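Iron transport multicopper oxidase FET3 (Saccharomyces cerevisiae, PDB 1ZPU) oxidises ferrous to ferric iron at the yeast cell surface with four copper ions, coupling this to oxygen reduction and supplying iron for high-affinity uptake. Local coordinates at residues Ile205-Met210 against His241-Thr246; Gln402-Asp407 against Pro427-Tyr432. All coordinates share one frame; numbering follows the deposited sequence.

Contact 1 of 2, residues Ile205-Met210 against His241-Thr246; sequences IEDHEM and HTKNDT
Lys243 and Asp207 make the one hydrogen bond that crosses this contact: Lys243 NZ donates to the backbone carbonyl Asp207 O at 2.9 Å. The ammonium lies in the plane of that carbonyl and meets a lone pair, with a C=O...N angle of 142°. The carboxylate of the same aspartate is a looser partner, Asp207 OD2 lying 4.4 Å from Lys243 NZ, too far for a salt bridge, though the opposite charges may still attract weakly.

The apolar part of the lysine is used on the way. Its chain bends at chi2 (-148°) and passes over one face of the His208 imidazole, where Lys243 CE sits 4.1 Å from the ring centroid in a CH-pi contact displaced toward the rim. From the same side of the ring, Lys243 CG comes within 3.8 Å of His208 NE2. Thr242 comes to the ring edge through its CA.

Polar bonds at both ring nitrogens fix the rotation of the imidazole. His208 ND1 donates to Glu206 O at 2.8 Å, almost straight at 173° and close to the ring plane, while NE2 is hydrogen-bonded to Tyr278 OH; Phe250 meets the ring edge-to-face. A leucine in place of His208 would probably leave Glu206 O and the Tyr278 hydroxyl without these mates and deprive the lysine chain of its flat support.

The backbone beneath is a type II beta turn from Ile205 to His208, closed by His208 N to Ile205 O at 3.1 Å. The turn belongs to the link between strands 201-205 and 210-215, and the lysine to the loop following strand 235-241: this is packing between two sheet-to-sheet crossings of the second cupredoxin-like beta-sandwich, away from the copper sites.

Contact 2 of 2, residues Gln402-Asp407 against Pro427-Tyr432; sequences QTIQRD and PAFPEY
A methyl group set squarely over a phenyl ring marks this contact: Ile404 CD1 stands 3.5 Å from the centroid of the Phe429 ring, only 7° off its normal, in a CH-pi contact. The isoleucine gets there with CG1 placed between its own backbone N and carbonyl carbon (chi1 69°), and its side chain runs obliquely to that of Phe429. Gln405 comes to the ring from another direction, with CB near the ring plane and 4.1 Å from Phe429 CE2.

No hydrogen bond joins the two segments. Across the contact, Phe429 CD2 and Pro430 CD each approach Ile404 O to 3.2 Å, and the CD–CG edge of Pro430 meets the backbone at the carbonyls of Thr403 and Ile404. Farther along, the extended side chain of Gln405 crosses Pro427 at about a right angle, bringing OE1 to 3.4 Å from Pro427 CD. The other end of this amide is held elsewhere, NE2 being hydrogen-bonded to Asn446 OD1. His426 stacks with the Phe429 ring, and Arg450 of strand 446-452 touches both Phe429 and Ile404.

Ile404 and Gln405 of strand 401-406 stand opposite the single Val448 of the adjacent strand 446-452, the pattern of a classic beta bulge; here a phenylalanine followed directly by a proline packs over that bulge from the following loop in the third cupredoxin-like domain.

How the contacts relate
From the N terminus, contact 1 comes first, with 205-210 and 241-246 joined across 30 intervening residues that are mostly strand; it brings together two loops of the second plastocyanin-like domain. The chain then enters the third such domain, where contact 2 closes the long strand-free excursion between 402-407 and 427-432, just before strand 434-436. The two are in series, neither nested nor crossed, and do not touch: their centres are 34 Å apart and their nearest atoms about 16 Å. Contact 1 thus ties together two loops that each cross from one sheet of the sandwich to the other, whereas contact 2 fastens a loop back onto strand 401-406, from which it departs.

Contact 1 of 2, residues Ile205-Met210 against His241-Thr246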
loop_
_atom_site.group_PDB
_atom_site.type_symbol
_atom_site.label_atom_id
_atom_site.label_comp_id
_atom_site.label_asym_id
_atom_site.label_seq_id
_atom_site.Cartn_x
_atom_site.Cartn_y
_atom_site.Cartn_z
ATOM N N ILE A 205 -12.888 -13.747 -14.082
ATOM C CA ILE A 205 -13.772 -13.473 -15.200
ATOM C C ILE A 205 -14.347 -14.805 -15.676
ATOM O O ILE A 205 -13.599 -15.706 -16.043
ATOM C CB ILE A 205 -13.002 -12.785 -16.346
ATOM C CG1 ILE A 205 -12.318 -11.518 -15.834
ATOM C CG2 ILE A 205 -13.915 -12.462 -17.504
ATOM C CD1 ILE A 205 -11.326 -10.917 -16.809
ATOM N N GLU A 206 -15.672 -14.926 -15.650
ATOM C CA GLU A 206 -16.366 -16.113 -16.133
ATOM C C GLU A 206 -15.848 -16.521 -17.502
ATOM O O GLU A 206 -15.780 -15.686 -18.411
ATOM C CB GLU A 206 -17.869 -15.855 -16.189
ATOM C CG GLU A 206 -18.680 -17.006 -16.710
ATOM C CD GLU A 206 -20.133 -16.645 -16.951
ATOM O OE1 GLU A 206 -20.866 -17.501 -17.496
ATOM O OE2 GLU A 206 -20.547 -15.515 -16.617
ATOM N N ASP A 207 -15.453 -17.797 -17.611
ATOM C CA ASP A 207 -14.982 -18.421 -18.859
ATOM C C ASP A 207 -13.825 -17.733 -19.579
ATOM O O ASP A 207 -13.648 -17.933 -20.780
ATOM C CB ASP A 207 -16.139 -18.608 -19.838
ATOM C CG ASP A 207 -17.002 -19.775 -19.476
ATOM O OD1 ASP A 207 -18.192 -19.564 -19.112
ATOM O OD2 ASP A 207 -16.469 -20.905 -19.535
ATOM N N HIS A 208 -13.046 -16.927 -18.864
ATOM C CA HIS A 208 -11.865 -16.302 -19.446
ATOM C C HIS A 208 -10.659 -16.523 -18.554
ATOM O O HIS A 208 -10.665 -16.164 -17.382
ATOM C CB HIS A 208 -12.056 -14.794 -19.617
ATOM C CG HIS A 208 -13.004 -14.402 -20.710
ATOM N ND1 HIS A 208 -14.361 -14.621 -20.638
ATOM C CD2 HIS A 208 -12.791 -13.746 -21.874
ATOM C CE1 HIS A 208 -14.940 -14.149 -21.726
ATOM N NE2 HIS A 208 -14.008 -13.619 -22.495
ATOM N N GLU A 209 -9.607 -17.096 -19.116
ATOM C CA GLU A 209 -8.344 -17.217 -18.403
ATOM C C GLU A 209 -7.625 -15.878 -18.352
ATOM O O GLU A 209 -7.868 -14.999 -19.184
ATOM C CB GLU A 209 -7.456 -18.266 -19.071
ATOM C CG GLU A 209 -7.696 -19.664 -18.535
ATOM C CD GLU A 209 -7.054 -20.755 -19.368
ATOM O OE1 GLU A 209 -6.297 -20.435 -20.317
ATOM O OE2 GLU A 209 -7.313 -21.940 -19.065
ATOM N N MET A 210 -6.738 -15.738 -17.370
ATOM C CA MET A 210 -5.934 -14.526 -17.203
ATOM C C MET A 210 -4.457 -14.855 -17.200
ATOM O O MET A 210 -4.014 -15.755 -16.480
ATOM C CB MET A 210 -6.295 -13.819 -15.911
ATOM C CG MET A 210 -7.701 -13.335 -15.887
ATOM S SD MET A 210 -8.104 -12.502 -14.366
ATOM C CE MET A 210 -7.864 -13.778 -13.136
ATOM N N HIS A 241 -7.571 -12.494 -23.490
ATOM C CA HIS A 241 -7.929 -12.577 -24.894
ATOM C C HIS A 241 -9.397 -12.961 -25.038
ATOM O O HIS A 241 -9.844 -13.988 -24.503
ATOM C CB HIS A 241 -7.007 -13.536 -25.663
ATOM C CG HIS A 241 -7.139 -13.438 -27.161
ATOM N ND1 HIS A 241 -6.744 -12.327 -27.879
ATOM C CD2 HIS A 241 -7.606 -14.324 -28.074
ATOM C CE1 HIS A 241 -6.975 -12.525 -29.165
ATOM N NE2 HIS A 241 -7.491 -13.732 -29.312
ATOM N N THR A 242 -10.132 -12.124 -25.767
ATOM C CA THR A 242 -11.572 -12.268 -25.925
ATOM C C THR A 242 -11.934 -13.320 -26.979
ATOM O O THR A 242 -11.138 -13.612 -27.873
ATOM C CB THR A 242 -12.234 -10.899 -26.245
ATOM O OG1 THR A 242 -11.750 -10.405 -27.495
ATOM C CG2 THR A 242 -11.915 -9.872 -25.153
ATOM N N LYS A 243 -13.141 -13.871 -26.852
ATOM C CA LYS A 243 -13.647 -14.945 -27.692
ATOM C C LYS A 243 -14.102 -14.447 -29.057
ATOM O O LYS A 243 -14.227 -13.247 -29.267
ATOM C CB LYS A 243 -14.823 -15.621 -26.987
ATOM C CG LYS A 243 -14.580 -15.880 -25.523
ATOM C CD LYS A 243 -15.283 -17.122 -25.000
ATOM C CE LYS A 243 -14.724 -17.459 -23.611
ATOM N NZ LYS A 243 -14.977 -18.862 -23.129
ATOM N N ASN A 244 -14.361 -15.380 -29.977
ATOM C CA ASN A 244 -14.811 -15.031 -31.319
ATOM C C ASN A 244 -16.297 -14.698 -31.417
ATOM O O ASN A 244 -16.714 -13.989 -32.335
ATOM C CB ASN A 244 -14.408 -16.105 -32.331
ATOM C CG ASN A 244 -12.918 -16.082 -32.625
ATOM O OD1 ASN A 244 -12.192 -15.243 -32.086
ATOM N ND2 ASN A 244 -12.453 -17.004 -33.471
ATOM N N ASP A 245 -17.087 -15.190 -30.466
ATOM C CA ASP A 245 -18.529 -14.952 -30.464
ATOM C C ASP A 245 -18.958 -13.653 -29.776
ATOM O O ASP A 245 -18.580 -13.362 -28.633
ATOM C CB ASP A 245 -19.253 -16.123 -29.817
ATOM C CG ASP A 245 -19.139 -17.386 -30.623
ATOM O OD1 ASP A 245 -18.867 -18.442 -30.006
ATOM O OD2 ASP A 245 -19.320 -17.331 -31.866
ATOM N N THR A 246 -19.773 -12.888 -30.485
ATOM C CA THR A 246 -20.421 -11.712 -29.926
ATOM C C THR A 246 -21.816 -12.110 -29.423
ATOM O O THR A 246 -22.702 -11.280 -29.280
ATOM C CB THR A 246 -20.447 -10.575 -30.982
ATOM O OG1 THR A 246 -19.097 -10.171 -31.237
ATOM C CG2 THR A 246 -21.228 -9.344 -30.501
#

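Contact 2 of 2, residues Gln402-Asp407 against Pro427-Tyr432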
loop_
_atom_site.group_PDB
_atom_site.type_symbol
_atom_site.label_atom_id
_atom_site.label_comp_id
_atom_site.label_asym_id
_atom_site.label_seq_id
_atom_site.Cartn_x
_atom_site.Cartn_y
_atom_site.Cartn_z
ATOM N N GLN A 402 12.813 -8.976 -2.607
ATOM C CA GLN A 402 12.767 -10.393 -2.976
ATOM C C GLN A 402 12.001 -11.172 -1.914
ATOM O O GLN A 402 12.331 -11.100 -0.728
ATOM C CB GLN A 402 14.179 -10.989 -3.114
ATOM C CG GLN A 402 15.076 -10.253 -4.093
ATOM C CD GLN A 402 16.358 -11.001 -4.438
ATOM O OE1 GLN A 402 16.861 -11.806 -3.650
ATOM N NE2 GLN A 402 16.909 -10.719 -5.627
ATOM N N THR A 403 10.982 -11.915 -2.336
ATOM C CA THR A 403 10.229 -12.771 -1.433
ATOM C C THR A 403 10.858 -14.143 -1.434
ATOM O O THR A 403 10.718 -14.895 -2.402
ATOM C CB THR A 403 8.772 -12.918 -1.890
ATOM O OG1 THR A 403 8.184 -11.622 -2.065
ATOM C CG2 THR A 403 7.973 -13.683 -0.858
ATOM N N ILE A 404 11.550 -14.481 -0.355
ATOM C CA ILE A 404 12.294 -15.748 -0.313
ATOM C C ILE A 404 11.612 -16.853 0.511
ATOM O O ILE A 404 11.865 -18.042 0.291
ATOM C CB ILE A 404 13.760 -15.548 0.115
ATOM C CG1 ILE A 404 13.844 -15.135 1.577
ATOM C CG2 ILE A 404 14.435 -14.506 -0.768
ATOM C CD1 ILE A 404 15.184 -15.386 2.169
ATOM N N GLN A 405 10.763 -16.457 1.461
ATOM C CA GLN A 405 9.853 -17.391 2.147
ATOM C C GLN A 405 8.552 -16.713 2.541
ATOM O O GLN A 405 8.550 -15.572 3.001
ATOM C CB GLN A 405 10.489 -18.039 3.390
ATOM C CG GLN A 405 9.480 -18.852 4.221
ATOM C CD GLN A 405 10.113 -19.835 5.195
ATOM O OE1 GLN A 405 10.915 -20.696 4.812
ATOM N NE2 GLN A 405 9.725 -19.731 6.461
ATOM N N ARG A 406 7.448 -17.426 2.343
ATOM C CA ARG A 406 6.152 -17.009 2.835
ATOM C C ARG A 406 5.352 -18.250 3.216
ATOM O O ARG A 406 4.684 -18.858 2.374
ATOM C CB ARG A 406 5.406 -16.201 1.782
ATOM C CG ARG A 406 4.062 -15.723 2.290
ATOM C CD ARG A 406 2.991 -16.032 1.294
ATOM N NE ARG A 406 2.518 -14.798 0.720
ATOM C CZ ARG A 406 2.154 -14.636 -0.542
ATOM N NH1 ARG A 406 2.214 -15.653 -1.395
ATOM N NH2 ARG A 406 1.731 -13.428 -0.944
ATOM N N ASP A 407 5.414 -18.610 4.493
ATOM C CA ASP A 407 4.905 -19.897 4.971
ATOM C C ASP A 407 3.373 -20.029 4.821
ATOM O O ASP A 407 2.676 -19.035 4.591
ATOM C CB ASP A 407 5.379 -20.126 6.418
ATOM C CG ASP A 407 5.535 -21.602 6.776
ATOM O OD1 ASP A 407 5.197 -22.486 5.961
ATOM O OD2 ASP A 407 6.002 -21.882 7.902
ATOM N N PRO A 427 12.383 -24.548 4.469
ATOM C CA PRO A 427 12.536 -25.039 3.091
ATOM C C PRO A 427 13.634 -24.264 2.350
ATOM O O PRO A 427 13.903 -23.111 2.697
ATOM C CB PRO A 427 11.171 -24.729 2.461
ATOM C CG PRO A 427 10.209 -24.592 3.626
ATOM C CD PRO A 427 11.011 -24.065 4.755
ATOM N N ALA A 428 14.266 -24.884 1.352
ATOM C CA ALA A 428 15.234 -24.175 0.515
ATOM C C ALA A 428 14.563 -22.961 -0.153
ATOM O O ALA A 428 13.472 -23.081 -0.712
ATOM C CB ALA A 428 15.808 -25.105 -0.523
ATOM N N PHE A 429 15.205 -21.797 -0.056
ATOM C CA PHE A 429 14.731 -20.581 -0.714
ATOM C C PHE A 429 14.838 -20.730 -2.239
ATOM O O PHE A 429 15.656 -21.524 -2.721
ATOM C CB PHE A 429 15.561 -19.364 -0.284
ATOM C CG PHE A 429 15.604 -19.118 1.203
ATOM C CD1 PHE A 429 16.829 -18.951 1.850
ATOM C CD2 PHE A 429 14.434 -19.004 1.951
ATOM C CE1 PHE A 429 16.889 -18.701 3.222
ATOM C CE2 PHE A 429 14.481 -18.754 3.329
ATOM C CZ PHE A 429 15.707 -18.600 3.964
ATOM N N PRO A 430 14.030 -19.961 -3.005
ATOM C CA PRO A 430 14.150 -19.967 -4.470
ATOM C C PRO A 430 15.486 -19.396 -4.943
ATOM O O PRO A 430 16.070 -18.542 -4.262
ATOM C CB PRO A 430 13.017 -19.043 -4.920
ATOM C CG PRO A 430 12.724 -18.195 -3.742
ATOM C CD PRO A 430 12.961 -19.054 -2.551
ATOM N N GLU A 431 15.962 -19.872 -6.094
ATOM C CA GLU A 431 17.176 -19.349 -6.714
ATOM C C GLU A 431 16.963 -17.957 -7.305
ATOM O O GLU A 431 17.842 -17.095 -7.212
ATOM C CB GLU A 431 17.651 -20.295 -7.801
ATOM C CG GLU A 431 18.304 -21.561 -7.283
ATOM C CD GLU A 431 18.875 -22.408 -8.403
ATOM O OE1 GLU A 431 18.380 -22.308 -9.551
ATOM O OE2 GLU A 431 19.824 -23.175 -8.138
ATOM N N TYR A 432 15.791 -17.751 -7.908
ATOM C CA TYR A 432 15.426 -16.478 -8.511
ATOM C C TYR A 432 14.080 -16.003 -7.946
ATOM O O TYR A 432 13.029 -16.214 -8.568
ATOM C CB TYR A 432 15.353 -16.610 -10.033
ATOM C CG TYR A 432 16.675 -16.952 -10.665
ATOM C CD1 TYR A 432 16.997 -18.272 -10.979
ATOM C CD2 TYR A 432 17.613 -15.959 -10.931
ATOM C CE1 TYR A 432 18.221 -18.592 -11.546
ATOM C CE2 TYR A 432 18.839 -16.266 -11.499
ATOM C CZ TYR A 432 19.137 -17.583 -11.805
ATOM O OH TYR A 432 20.353 -17.886 -12.374
#